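Local coordinates for protein SeqA (Vibrio cholerae, PDB 3SK7) that probably binds pairs of hemimethylated GATC sequences at the replication origin, so that initiation of DNA replication occurs only once per cell cycle, at residues 26-31 / 73-78; 68-73 / 81-86. All blocks are in the same frame, centred on the assembly; numbering follows the deposited sequence.

Interaction 1: residues 26-31 / 73-78; sequences RFMLIL and KAIPNT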
ATOM      1  N   ARG A  26      -8.116  -0.223  -4.679  1.00  5.88           N
ATOM      2  CA  ARG A  26      -8.197  -0.006  -3.273  1.00  7.26           C
ATOM      3  C   ARG A  26      -6.793  -0.152  -2.667  1.00  7.71           C
ATOM      4  O   ARG A  26      -6.370   0.667  -1.846  1.00  7.15           O
ATOM      5  CB  ARG A  26      -9.126  -1.015  -2.644  1.00  8.05           C
ATOM      6  CG  ARG A  26     -10.565  -0.822  -3.074  1.00 10.28           C
ATOM      7  CD  ARG A  26     -11.549  -1.517  -2.155  1.00 18.94           C
ATOM      8  NE  ARG A  26     -11.516  -2.958  -2.319  1.00 23.50           N
ATOM      9  CZ  ARG A  26     -12.298  -3.627  -3.162  1.00 25.93           C
ATOM     10  NH1 ARG A  26     -13.145  -2.979  -3.931  1.00 27.22           N
ATOM     11  NH2 ARG A  26     -12.229  -4.947  -3.258  1.00 29.12           N
ATOM     12  N   PHE A  27      -6.082  -1.198  -3.093  1.00  6.10           N
ATOM     13  CA  PHE A  27      -4.685  -1.446  -2.704  1.00  5.99           C
ATOM     14  C   PHE A  27      -3.842  -0.205  -2.982  1.00  7.85           C
ATOM     15  O   PHE A  27      -3.116   0.292  -2.117  1.00  6.28           O
ATOM     16  CB  PHE A  27      -4.190  -2.663  -3.472  1.00  8.37           C
ATOM     17  CG  PHE A  27      -2.732  -3.000  -3.299  1.00  7.22           C
ATOM     18  CD1 PHE A  27      -2.247  -3.465  -2.098  1.00  6.49           C
ATOM     19  CD2 PHE A  27      -1.872  -2.921  -4.366  1.00  8.27           C
ATOM     20  CE1 PHE A  27      -0.927  -3.856  -1.967  1.00  8.96           C
ATOM     21  CE2 PHE A  27      -0.556  -3.307  -4.230  1.00 11.69           C
ATOM     22  CZ  PHE A  27      -0.088  -3.762  -3.028  1.00 10.13           C
ATOM     23  N   MET A  28      -3.919   0.286  -4.210  1.00  7.00           N
ATOM     24  CA  MET A  28      -3.157   1.460  -4.589  1.00  6.53           C
ATOM     25  C   MET A  28      -3.493   2.727  -3.788  1.00  5.55           C
ATOM     26  O   MET A  28      -2.583   3.472  -3.384  1.00  7.24           O
ATOM     27  CB  MET A  28      -3.293   1.731  -6.086  1.00  6.55           C
ATOM     28  CG  MET A  28      -2.583   0.724  -6.981  1.00 11.42           C
ATOM     29  SD  MET A  28      -0.834   0.632  -6.613  1.00 18.71           S
ATOM     30  CE  MET A  28      -0.134   0.050  -8.116  1.00 22.33           C
ATOM     31  N   LEU A  29      -4.795   2.965  -3.564  1.00  5.77           N
ATOM     32  CA  LEU A  29      -5.185   4.146  -2.820  1.00  5.92           C
ATOM     33  C   LEU A  29      -4.756   4.042  -1.353  1.00  7.56           C
ATOM     34  O   LEU A  29      -4.356   5.022  -0.746  1.00  7.24           O
ATOM     35  CB  LEU A  29      -6.687   4.390  -2.944  1.00  6.93           C
ATOM     36  CG  LEU A  29      -7.244   5.631  -2.257  1.00  8.38           C
ATOM     37  CD1 LEU A  29      -6.475   6.876  -2.654  1.00  9.48           C
ATOM     38  CD2 LEU A  29      -8.716   5.789  -2.584  1.00 10.00           C
ATOM     39  N   ILE A  30      -4.824   2.852  -0.794  1.00  5.81           N
ATOM     40  CA  ILE A  30      -4.308   2.634   0.557  1.00  6.26           C
ATOM     41  C   ILE A  30      -2.810   2.979   0.645  1.00  3.80           C
ATOM     42  O   ILE A  30      -2.378   3.724   1.551  1.00  5.51           O
ATOM     43  CB  ILE A  30      -4.538   1.186   0.994  1.00  5.61           C
ATOM     44  CG1 ILE A  30      -5.996   0.969   1.386  1.00  7.12           C
ATOM     45  CG2 ILE A  30      -3.648   0.805   2.186  1.00  7.17           C
ATOM     46  CD1 ILE A  30      -6.432  -0.490   1.401  1.00  7.50           C
ATOM     47  N   LEU A  31      -2.022   2.463  -0.302  1.00  5.16           N
ATOM     48  CA  LEU A  31      -0.596   2.782  -0.326  1.00  5.10           C
ATOM     49  C   LEU A  31      -0.337   4.281  -0.531  1.00  5.64           C
ATOM     50  O   LEU A  31       0.495   4.875   0.161  1.00  5.80           O
ATOM     51  CB  LEU A  31       0.123   1.970  -1.378  1.00  6.09           C
ATOM     52  CG  LEU A  31       0.168   0.458  -1.137  1.00  6.66           C
ATOM     53  CD1 LEU A  31       0.599  -0.253  -2.403  1.00  9.58           C
ATOM     54  CD2 LEU A  31       1.089   0.108  -0.001  1.00  7.60           C
ATOM     55  N   LYS A  73       3.669  -1.437 -11.010  1.00  9.89           N
ATOM     56  CA  LYS A  73       2.819  -0.277 -11.239  0.54 10.57           C
ATOM     57  C   LYS A  73       3.215   0.881 -10.320  1.00  6.83           C
ATOM     58  O   LYS A  73       3.580   0.668  -9.160  1.00  7.53           O
ATOM     59  CB  LYS A  73       1.362  -0.665 -10.981  0.54 12.53           C
ATOM     60  CG  LYS A  73       0.326   0.343 -11.429  0.54 16.80           C
ATOM     61  CD  LYS A  73      -1.080  -0.207 -11.187  0.54 18.00           C
ATOM     62  CE  LYS A  73      -2.135   0.564 -11.952  0.54 17.44           C
ATOM     63  NZ  LYS A  73      -3.467  -0.074 -11.780  0.54 16.99           N
ATOM     64  N   ALA A  74       3.100   2.107 -10.814  1.00  9.28           N
ATOM     65  CA  ALA A  74       3.398   3.275 -10.023  1.00  8.71           C
ATOM     66  C   ALA A  74       2.321   3.508  -8.997  1.00  8.92           C
ATOM     67  O   ALA A  74       1.123   3.389  -9.303  1.00 11.48           O
ATOM     68  CB  ALA A  74       3.544   4.486 -10.920  1.00  9.79           C
ATOM     69  N   ILE A  75       2.754   3.803  -7.775  1.00  6.45           N
ATOM     70  CA  ILE A  75       1.825   4.185  -6.724  1.00  7.64           C
ATOM     71  C   ILE A  75       1.507   5.671  -6.855  1.00  9.05           C
ATOM     72  O   ILE A  75       2.367   6.515  -6.720  1.00 11.13           O
ATOM     73  CB  ILE A  75       2.392   3.893  -5.336  1.00  6.56           C
ATOM     74  CG1 ILE A  75       2.727   2.418  -5.216  1.00  7.56           C
ATOM     75  CG2 ILE A  75       1.389   4.252  -4.259  1.00  9.09           C
ATOM     76  CD1 ILE A  75       3.520   2.063  -3.948  1.00  8.40           C
ATOM     77  N   PRO A  76       0.258   5.989  -7.183  1.00  9.28           N
ATOM     78  CA  PRO A  76      -0.076   7.377  -7.497  1.00 11.35           C
ATOM     79  C   PRO A  76       0.310   8.389  -6.415  1.00  9.69           C
ATOM     80  O   PRO A  76       0.181   8.101  -5.213  1.00  9.09           O
ATOM     81  CB  PRO A  76      -1.606   7.336  -7.658  1.00 11.77           C
ATOM     82  CG  PRO A  76      -1.900   5.965  -8.081  1.00 13.13           C
ATOM     83  CD  PRO A  76      -0.894   5.095  -7.332  1.00  9.55           C
ATOM     84  N   ASN A  77       0.814   9.540  -6.854  1.00 14.04           N
ATOM     85  CA  ASN A  77       1.194  10.625  -5.970  0.67 12.46           C
ATOM     86  C   ASN A  77       2.354  10.243  -5.060  1.00 13.00           C
ATOM     87  O   ASN A  77       2.539  10.800  -3.996  1.00 17.22           O
ATOM     88  CB  ASN A  77      -0.013  11.088  -5.159  0.67 15.27           C
ATOM     89  CG  ASN A  77      -1.125  11.611  -6.038  0.67 25.98           C
ATOM     90  OD1 ASN A  77      -2.286  11.233  -5.893  0.67 31.01           O
ATOM     91  ND2 ASN A  77      -0.766  12.475  -6.971  0.67 26.49           N
ATOM     92  N   THR A  78       3.141   9.283  -5.511  1.00 11.62           N
ATOM     93  CA  THR A  78       4.368   8.899  -4.807  1.00 11.36           C
ATOM     94  C   THR A  78       5.459   8.646  -5.834  1.00 12.48           C
ATOM     95  O   THR A  78       5.180   8.505  -7.016  1.00 14.93           O
ATOM     96  CB  THR A  78       4.236   7.591  -3.931  1.00 11.14           C
ATOM     97  OG1 THR A  78       4.438   6.457  -4.742  1.00 12.48           O
ATOM     98  CG2 THR A  78       2.909   7.484  -3.260  1.00 10.21           C
TER
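Met28 reaches from its helix to the strand edge and meets Lys73, Ala74, Ile75 and Pro76 along its length. Its CB faces Pro76 CD at 4.3 Å, and SD lies 4.2 Å from Ile75 CG1. A bend at chi2 (-58°) turns the terminal methyl towards the strand, where CE sits 3.8 Å from Ala74 O. CE also lies against the aliphatic chain of Lys73, but that lysine was modelled in two conformers, and the very short carbon-carbon distances there are doubtful. One helical turn on, Leu31 crosses Ile75 at about a right angle: its CB meets Ile75 CG2 at 3.9 Å and the two CD1 methyls meet at 4.0 Å. The side chains meet by apolar packing. From Ile75 to Thr78 the chain makes a type II turn, with Pro76 and Asn77 at its corners, Asn77 in the left-handed conformation; Thr78 OG1 steadies it by donating to Ile75 O at 2.9 Å. Pro76 O is also bonded to Ser32 OG, tying the turn to helix 23-37. Met28 and Ile75 both also touch Val82 on strand 81-82, while the preceding helix residue, Phe27, packs onto Met94 and Val95 of helix 88-101.

Interaction 2: residues 68-73 / 81-86; sequences QTTKPK and WVITNN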
ATOM      1  N   GLN A  68      10.574 -10.556 -14.576  1.00 14.42           N
ATOM      2  CA  GLN A  68       9.982  -9.926 -15.768  1.00 14.12           C
ATOM      3  C   GLN A  68       8.456  -9.914 -15.763  1.00 15.42           C
ATOM      4  O   GLN A  68       7.852  -9.121 -16.470  1.00 18.74           O
ATOM      5  CB  GLN A  68      10.490 -10.572 -17.061  1.00 15.86           C
ATOM      6  CG  GLN A  68      11.976 -10.437 -17.246  1.00 20.69           C
ATOM      7  CD  GLN A  68      12.420  -9.040 -17.658  1.00 26.28           C
ATOM      8  OE1 GLN A  68      11.616  -8.111 -17.793  1.00 22.63           O
ATOM      9  NE2 GLN A  68      13.725  -8.888 -17.855  1.00 30.68           N
ATOM     10  N   THR A  69       7.835 -10.771 -14.948  1.00 14.36           N
ATOM     11  CA  THR A  69       6.373 -10.834 -14.893  1.00 17.24           C
ATOM     12  C   THR A  69       5.779 -10.269 -13.608  1.00 14.26           C
ATOM     13  O   THR A  69       4.642 -10.562 -13.268  1.00 19.35           O
ATOM     14  CB  THR A  69       5.868 -12.274 -15.076  1.00 22.85           C
ATOM     15  OG1 THR A  69       6.391 -13.117 -14.044  1.00 27.80           O
ATOM     16  CG2 THR A  69       6.289 -12.810 -16.453  1.00 30.93           C
ATOM     17  N   THR A  70       6.546  -9.453 -12.909  1.00 13.25           N
ATOM     18  CA  THR A  70       6.046  -8.806 -11.702  1.00 16.66           C
ATOM     19  C   THR A  70       4.984  -7.716 -11.926  1.00 13.27           C
ATOM     20  O   THR A  70       4.341  -7.300 -10.968  1.00 13.51           O
ATOM     21  CB  THR A  70       7.188  -8.202 -10.879  1.00 18.99           C
ATOM     22  OG1 THR A  70       7.940  -7.284 -11.676  1.00 15.89           O
ATOM     23  CG2 THR A  70       8.104  -9.278 -10.376  1.00 20.91           C
ATOM     24  N   LYS A  71       4.799  -7.255 -13.160  1.00 12.92           N
ATOM     25  CA  LYS A  71       3.792  -6.235 -13.479  1.00 12.23           C
ATOM     26  C   LYS A  71       3.861  -5.037 -12.545  1.00 10.92           C
ATOM     27  O   LYS A  71       2.870  -4.682 -11.879  1.00 11.12           O
ATOM     28  CB  LYS A  71       2.389  -6.845 -13.461  1.00 15.13           C
ATOM     29  CG  LYS A  71       2.207  -7.986 -14.454  1.00 19.77           C
ATOM     30  CD  LYS A  71       0.789  -8.565 -14.446  1.00 26.64           C
ATOM     31  CE  LYS A  71       0.378  -9.041 -13.049  1.00 35.72           C
ATOM     32  NZ  LYS A  71      -0.151 -10.450 -13.010  1.00 43.04           N
ATOM     33  N   PRO A  72       5.032  -4.417 -12.454  1.00  9.75           N
ATOM     34  CA  PRO A  72       5.154  -3.257 -11.581  1.00  8.69           C
ATOM     35  C   PRO A  72       4.217  -2.123 -12.005  1.00  9.06           C
ATOM     36  O   PRO A  72       4.035  -1.868 -13.207  1.00 11.92           O
ATOM     37  CB  PRO A  72       6.618  -2.857 -11.746  1.00 11.64           C
ATOM     38  CG  PRO A  72       7.061  -3.483 -12.981  1.00 14.05           C
ATOM     39  CD  PRO A  72       6.299  -4.724 -13.135  1.00 12.52           C
ATOM     40  N   LYS A  73       3.669  -1.437 -11.010  1.00  9.89           N
ATOM     41  CA  LYS A  73       2.819  -0.277 -11.239  0.54 10.57           C
ATOM     42  C   LYS A  73       3.215   0.881 -10.320  1.00  6.83           C
ATOM     43  O   LYS A  73       3.580   0.668  -9.160  1.00  7.53           O
ATOM     44  CB  LYS A  73       1.362  -0.665 -10.981  0.54 12.53           C
ATOM     45  CG  LYS A  73       0.326   0.343 -11.429  0.54 16.80           C
ATOM     46  CD  LYS A  73      -1.080  -0.207 -11.187  0.54 18.00           C
ATOM     47  CE  LYS A  73      -2.135   0.564 -11.952  0.54 17.44           C
ATOM     48  NZ  LYS A  73      -3.467  -0.074 -11.780  0.54 16.99           N
ATOM     49  N   TRP A  81       6.998   2.378  -6.753  1.00  8.31           N
ATOM     50  CA  TRP A  81       6.412   1.359  -7.598  1.00  8.39           C
ATOM     51  C   TRP A  81       6.222   0.112  -6.759  1.00  7.29           C
ATOM     52  O   TRP A  81       6.960  -0.112  -5.783  1.00  7.53           O
ATOM     53  CB  TRP A  81       7.353   1.014  -8.761  1.00  9.22           C
ATOM     54  CG  TRP A  81       7.481   2.126  -9.776  1.00  8.48           C
ATOM     55  CD1 TRP A  81       8.098   3.335  -9.611  1.00 10.32           C
ATOM     56  CD2 TRP A  81       6.950   2.123 -11.095  1.00  9.42           C
ATOM     57  NE1 TRP A  81       7.975   4.090 -10.761  1.00 11.45           N
ATOM     58  CE2 TRP A  81       7.263   3.369 -11.680  1.00 10.65           C
ATOM     59  CE3 TRP A  81       6.231   1.195 -11.843  1.00 10.21           C
ATOM     60  CZ2 TRP A  81       6.885   3.699 -12.979  1.00 12.59           C
ATOM     61  CZ3 TRP A  81       5.875   1.521 -13.130  1.00 10.96           C
ATOM     62  CH2 TRP A  81       6.195   2.762 -13.683  1.00 12.55           C
ATOM     63  N   VAL A  82       5.222  -0.692  -7.130  1.00  6.83           N
ATOM     64  CA  VAL A  82       4.937  -1.938  -6.424  1.00  7.22           C
ATOM     65  C   VAL A  82       4.620  -3.050  -7.403  1.00  8.90           C
ATOM     66  O   VAL A  82       4.081  -2.797  -8.473  1.00  9.95           O
ATOM     67  CB  VAL A  82       3.788  -1.732  -5.413  1.00  8.46           C
ATOM     68  CG1 VAL A  82       2.468  -1.395  -6.101  1.00  8.61           C
ATOM     69  CG2 VAL A  82       3.599  -2.929  -4.528  1.00  7.68           C
ATOM     70  N   ILE A  83       4.992  -4.277  -7.064  1.00  7.35           N
ATOM     71  CA  ILE A  83       4.636  -5.417  -7.884  1.00  9.36           C
ATOM     72  C   ILE A  83       3.143  -5.760  -7.719  1.00  9.80           C
ATOM     73  O   ILE A  83       2.577  -5.663  -6.623  1.00 11.37           O
ATOM     74  CB  ILE A  83       5.531  -6.633  -7.630  1.00 10.84           C
ATOM     75  CG1 ILE A  83       5.264  -7.250  -6.266  1.00 13.66           C
ATOM     76  CG2 ILE A  83       7.006  -6.244  -7.767  1.00 14.13           C
ATOM     77  CD1 ILE A  83       6.016  -8.544  -6.054  1.00 16.61           C
ATOM     78  N   THR A  84       2.495  -6.118  -8.825  1.00 10.21           N
ATOM     79  CA  THR A  84       1.072  -6.395  -8.814  1.00 11.83           C
ATOM     80  C   THR A  84       0.710  -7.745  -9.379  1.00 12.87           C
ATOM     81  O   THR A  84      -0.473  -8.016  -9.555  1.00 15.24           O
ATOM     82  CB  THR A  84       0.244  -5.323  -9.520  1.00 12.48           C
ATOM     83  OG1 THR A  84       0.451  -5.388 -10.936  1.00 16.02           O
ATOM     84  CG2 THR A  84       0.589  -3.947  -9.038  1.00 15.42           C
ATOM     85  N   ASN A  85       1.705  -8.604  -9.596  1.00 17.38           N
ATOM     86  CA  ASN A  85       1.444  -9.977 -10.044  1.00 22.17           C
ATOM     87  C   ASN A  85       1.026 -10.837  -8.866  1.00 20.22           C
ATOM     88  O   ASN A  85       1.690 -11.819  -8.521  1.00 26.23           O
ATOM     89  CB  ASN A  85       2.695 -10.602 -10.684  1.00 27.72           C
ATOM     90  CG  ASN A  85       3.816 -10.847  -9.662  1.00 30.43           C
ATOM     91  OD1 ASN A  85       3.899 -10.168  -8.640  1.00 28.90           O
ATOM     92  ND2 ASN A  85       4.670 -11.824  -9.936  1.00 34.08           N
ATOM     93  N   ASN A  86      -0.071 -10.472  -8.232  1.00 17.68           N
ATOM     94  CA  ASN A  86      -0.436 -11.143  -6.996  1.00 17.71           C
ATOM     95  C   ASN A  86      -1.938 -11.102  -6.761  1.00 14.30           C
ATOM     96  O   ASN A  86      -2.641 -10.344  -7.414  1.00 15.47           O
ATOM     97  CB  ASN A  86       0.303 -10.531  -5.801  1.00 21.95           C
ATOM     98  CG  ASN A  86       0.366  -9.012  -5.853  1.00 15.73           C
ATOM     99  OD1 ASN A  86      -0.636  -8.340  -6.103  1.00 15.97           O
ATOM    100  ND2 ASN A  86       1.553  -8.469  -5.636  1.00 20.03           N
TER
HETATM  101  O   HOH W   1       5.625 -13.376 -11.500  1.00 43.39           O
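A single carbonyl, Thr70 O, takes two successive backbone N-H groups from the facing chain: a bond from Thr84 N (3.1 Å, almost in line with the C=O bond) and a weak one from Asn85 N. This grip lies at the open end of a beta hairpin whose antiparallel strands, 73-74 and 81-82, have only one hydrogen-bonded pair here. In that pair Lys73 N donates to Val82 O and Val82 N to Lys73 O, each at 2.9 Å. The CA-H of the next residue back, Pro72, approaches the same Val82 O (CA to O 3.3 Å). Lys71 then adopts left-handed backbone angles (49°/55°), and beyond the strand pair the backbone bonds to Thr70 O are joined by a side-chain bond. Thr84 OG1, placed between its own N and carbonyl carbon (chi1 71°), donates to Lys71 O at 2.7 Å in the carbonyl plane. On from there, Asn85 centres an inverse gamma turn, and the bent chain of Lys71 crosses over it with CE against its CA and CB. Ile83 lays CG2 on Thr70 CB at 3.7 Å, while Thr70 OG1 turns to Gly67 O and Leu63 O at the end of helix 60-66. At the other end of the contact the Trp81 indole lies beside the chain, Pro72 O near the ring plane at its edge and CE3 only 3.4 Å from Lys73 C.

The two contacts lie about 12 Å apart, centre to centre, and share Lys73, whose backbone pairs within the sheet in interaction 2 while its side chain meets the helix in interaction 1. Along the chain their segments alternate: 26-31, then 68-73, 73-78 and 81-86. Interaction 2 joins the stems of the hairpin to each other at the surface; interaction 1 lies nearer the centre of the chain. Val82 is the meeting point, its CG1 touching Met28 CE at 3.6 Å and also Ile75 and Phe27. Interaction 2 thus holds the hairpin of the small three-stranded antiparallel sheet together, and interaction 1 seats it on helix 23-37 within the SeqA C-terminal domain.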